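Local coordinates for protein 6-phosphogluconate dehydrogenase, NAD-binding (Mycolicibacterium smegmatis MC2 155, PDB 6SMT) that reduces imines to amines with S enantioselectivity, probably using the bound NADPH as hydride donor, at residues B[14-19]-B[68-73]. Sequence-based numbering, arbitrary orientation.
Sequences TVLGLG and DLALVN. With NDP (NADPH dihydro-nicotinamide-adenine-dinucleotide phosphate), chain L.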
loop_
_atom_site.group_PDB
_atom_site.type_symbol
_atom_site.label_atom_id
_atom_site.label_comp_id
_atom_site.label_asym_id
_atom_site.label_seq_id
_atom_site.Cartn_x
_atom_site.Cartn_y
_atom_site.Cartn_z
ATOM N N THR B 14 8.175 2.498 -33.960
ATOM C CA THR B 14 7.672 1.133 -34.018
ATOM C C THR B 14 7.349 0.668 -32.602
ATOM O O THR B 14 8.130 0.943 -31.677
ATOM C CB THR B 14 8.648 0.149 -34.632
ATOM O OG1 THR B 14 8.727 0.515 -36.022
ATOM C CG2 THR B 14 8.217 -1.290 -34.552
ATOM N N VAL B 15 6.204 0.045 -32.406
ATOM C CA VAL B 15 5.873 -0.664 -31.146
ATOM C C VAL B 15 5.858 -2.142 -31.442
ATOM O O VAL B 15 5.107 -2.597 -32.279
ATOM C CB VAL B 15 4.557 -0.189 -30.532
ATOM C CG1 VAL B 15 4.327 -0.890 -29.218
ATOM C CG2 VAL B 15 4.551 1.310 -30.317
ATOM N N LEU B 16 6.643 -2.920 -30.719
ATOM C CA LEU B 16 6.700 -4.392 -30.738
ATOM C C LEU B 16 6.088 -4.870 -29.420
ATOM O O LEU B 16 6.669 -4.611 -28.348
ATOM C CB LEU B 16 8.111 -4.925 -30.942
ATOM C CG LEU B 16 8.791 -4.422 -32.211
ATOM C CD1 LEU B 16 9.774 -3.330 -31.961
ATOM C CD2 LEU B 16 9.492 -5.536 -33.010
ATOM N N GLY B 17 4.976 -5.559 -29.520
ATOM C CA GLY B 17 4.220 -6.048 -28.402
ATOM C C GLY B 17 2.925 -5.286 -28.248
ATOM O O GLY B 17 2.927 -4.054 -28.052
ATOM N N LEU B 18 1.792 -5.976 -28.487
ATOM C CA LEU B 18 0.452 -5.386 -28.569
ATOM C C LEU B 18 -0.451 -6.031 -27.547
ATOM O O LEU B 18 -1.682 -6.228 -27.827
ATOM C CB LEU B 18 -0.101 -5.401 -30.025
ATOM C CG LEU B 18 0.779 -4.738 -31.047
ATOM C CD1 LEU B 18 0.131 -4.867 -32.438
ATOM C CD2 LEU B 18 1.010 -3.263 -30.735
ATOM N N GLY B 19 0.036 -6.351 -26.360
ATOM C CA GLY B 19 -0.854 -6.529 -25.207
ATOM C C GLY B 19 -1.479 -5.204 -24.829
ATOM O O GLY B 19 -1.335 -4.235 -25.520
ATOM N N ASP B 68 12.845 5.072 -36.850
ATOM C CA ASP B 68 14.085 5.530 -36.175
ATOM C C ASP B 68 14.129 5.030 -34.733
ATOM O O ASP B 68 15.240 4.840 -34.222
ATOM C CB ASP B 68 14.167 7.040 -36.178
ATOM C CG ASP B 68 14.319 7.633 -37.576
ATOM O OD1 ASP B 68 14.846 6.924 -38.435
ATOM O OD2 ASP B 68 13.976 8.787 -37.705
ATOM N N LEU B 69 12.990 4.685 -34.156
ATOM C CA LEU B 69 12.830 4.366 -32.712
ATOM C C LEU B 69 11.921 3.196 -32.594
ATOM O O LEU B 69 10.828 3.244 -33.165
ATOM C CB LEU B 69 12.245 5.591 -32.013
ATOM C CG LEU B 69 11.963 5.449 -30.533
ATOM C CD1 LEU B 69 13.266 5.258 -29.767
ATOM C CD2 LEU B 69 11.259 6.669 -29.979
ATOM N N ALA B 70 12.311 2.175 -31.852
ATOM C CA ALA B 70 11.539 0.966 -31.613
ATOM C C ALA B 70 11.307 0.777 -30.098
ATOM O O ALA B 70 12.293 0.846 -29.371
ATOM C CB ALA B 70 12.149 -0.278 -32.162
ATOM N N LEU B 71 10.052 0.652 -29.690
ATOM C CA LEU B 71 9.698 0.376 -28.291
ATOM C C LEU B 71 9.333 -1.081 -28.169
ATOM O O LEU B 71 8.479 -1.563 -28.987
ATOM C CB LEU B 71 8.505 1.234 -27.857
ATOM C CG LEU B 71 8.620 2.703 -28.177
ATOM C CD1 LEU B 71 7.394 3.450 -27.640
ATOM C CD2 LEU B 71 9.881 3.333 -27.659
ATOM N N VAL B 72 9.907 -1.834 -27.235
ATOM C CA VAL B 72 9.612 -3.258 -27.049
ATOM C C VAL B 72 8.870 -3.470 -25.723
ATOM O O VAL B 72 9.436 -3.244 -24.667
ATOM C CB VAL B 72 10.855 -4.136 -27.156
ATOM C CG1 VAL B 72 10.424 -5.565 -27.185
ATOM C CG2 VAL B 72 11.750 -3.760 -28.347
ATOM N N ASN B 73 7.580 -3.764 -25.814
ATOM C CA ASN B 73 6.667 -3.772 -24.651
ATOM C C ASN B 73 6.020 -5.137 -24.539
ATOM O O ASN B 73 4.899 -5.317 -25.069
ATOM C CB ASN B 73 5.690 -2.618 -24.750
ATOM C CG ASN B 73 4.771 -2.500 -23.555
ATOM O OD1 ASN B 73 3.558 -2.714 -23.688
ATOM N ND2 ASN B 73 5.345 -2.231 -22.375
HETATM P PA NDP L . 2.085 -8.747 -20.802
HETATM O O1A NDP L . 3.110 -8.442 -19.750
HETATM O O2A NDP L . 0.968 -9.699 -20.511
HETATM O O5B NDP L . 2.845 -9.178 -22.126
HETATM C C5B NDP L . 2.029 -9.526 -23.259
HETATM C C4B NDP L . 2.799 -9.204 -24.514
HETATM O O4B NDP L . 4.047 -9.953 -24.564
HETATM C C3B NDP L . 2.026 -9.618 -25.782
HETATM O O3B NDP L . 2.325 -8.751 -26.861
HETATM C C2B NDP L . 2.590 -11.001 -26.028
HETATM O O2B NDP L . 2.506 -11.527 -27.349
HETATM C C1B NDP L . 4.053 -10.697 -25.769
HETATM N N9A NDP L . 4.891 -11.876 -25.579
HETATM C C8A NDP L . 4.890 -12.763 -24.528
HETATM N N7A NDP L . 5.792 -13.708 -24.661
HETATM C C5A NDP L . 6.418 -13.445 -25.869
HETATM C C6A NDP L . 7.432 -14.103 -26.612
HETATM N N6A NDP L . 8.108 -15.161 -26.174
HETATM N N1A NDP L . 7.777 -13.559 -27.799
HETATM C C2A NDP L . 7.151 -12.464 -28.240
HETATM N N3A NDP L . 6.170 -11.779 -27.642
HETATM C C4A NDP L . 5.836 -12.333 -26.470
HETATM O O3 NDP L . 1.356 -7.432 -21.360
HETATM P PN NDP L . 1.137 -5.938 -20.974
HETATM O O1N NDP L . 0.785 -5.222 -22.201
HETATM O O2N NDP L . 0.188 -5.866 -19.831
HETATM O O5D NDP L . 2.544 -5.433 -20.382
HETATM C C5D NDP L . 3.686 -5.314 -21.222
HETATM C C4D NDP L . 4.826 -4.874 -20.337
HETATM O O4D NDP L . 4.494 -3.562 -19.813
HETATM C C3D NDP L . 5.140 -5.772 -19.132
HETATM O O3D NDP L . 6.536 -5.940 -18.921
HETATM C C2D NDP L . 4.523 -5.004 -17.977
HETATM O O2D NDP L . 5.111 -5.236 -16.700
HETATM C C1D NDP L . 4.661 -3.562 -18.393
HETATM N N1N NDP L . 3.634 -2.670 -17.820
HETATM C C2N NDP L . 2.304 -2.956 -17.973
HETATM C C3N NDP L . 1.343 -2.203 -17.386
HETATM C C7N NDP L . -0.097 -2.498 -17.527
HETATM O O7N NDP L . -0.872 -1.750 -16.890
HETATM N N7N NDP L . -0.546 -3.469 -18.304
HETATM C C4N NDP L . 1.708 -1.082 -16.544
HETATM C C5N NDP L . 3.124 -0.784 -16.465
HETATM C C6N NDP L . 4.017 -1.514 -17.096
HETATM P P2B NDP L . 1.096 -12.219 -27.774
HETATM O O1X NDP L . 1.468 -12.968 -29.089
HETATM O O2X NDP L . 0.744 -13.205 -26.664
HETATM O O3X NDP L . 0.044 -11.197 -27.934
HETATM O O HOH W 1 1.980 -5.169 -24.715
#
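Leu16 reaches over the neighbouring strand with one methyl, CD1, which lies 3.9 Å from Ala70 CB and 4.1 Å from Val72 CG2 and so bridges two residues of strand 69-72 on the same face of the sheet. Its first torsion (chi1 -57°) sets CG beside the backbone N, and chi2 of 102° then brings CD1 to 3.7 Å from Leu71 O. Helix 60-65 packs on this face, with Ile64 touching both Leu16 and Ala70. On the other face Val15 and Leu71 meet loosely, CG2 to CD1 at 4.5 Å, beneath helix 20-31. The two strands run parallel and in register, Thr14 beside Ala70 and Leu16 beside Val72. Nearly straight bonds join them: Leu71 N gives to Thr14 O, Leu16 N to Leu71 O, and Asn73 N to Leu16 O at 2.8 Å. These are the central strands of the Rossmann-type dinucleotide-binding domain, and strand 12-16 leads into its glycine-rich turn, where Gly17 and Gly19 fit the GxGxxG pattern. Gly17 CA makes a CA-H...O contact of 3.5 Å with Asn73 O. Beyond the last strand bond the two segments reach NADPH, and a water sits between Asn73 O and NDP O1N, within hydrogen-bonding distance of each. With CG anti to the backbone N (chi1 -176°), Asn73 extends its amide to the nicotinamide ribose, ND2 giving a weak bond to NDP O4D at 3.0 Å, while the same nitrogen also donates to Leu99 O, its stronger partner.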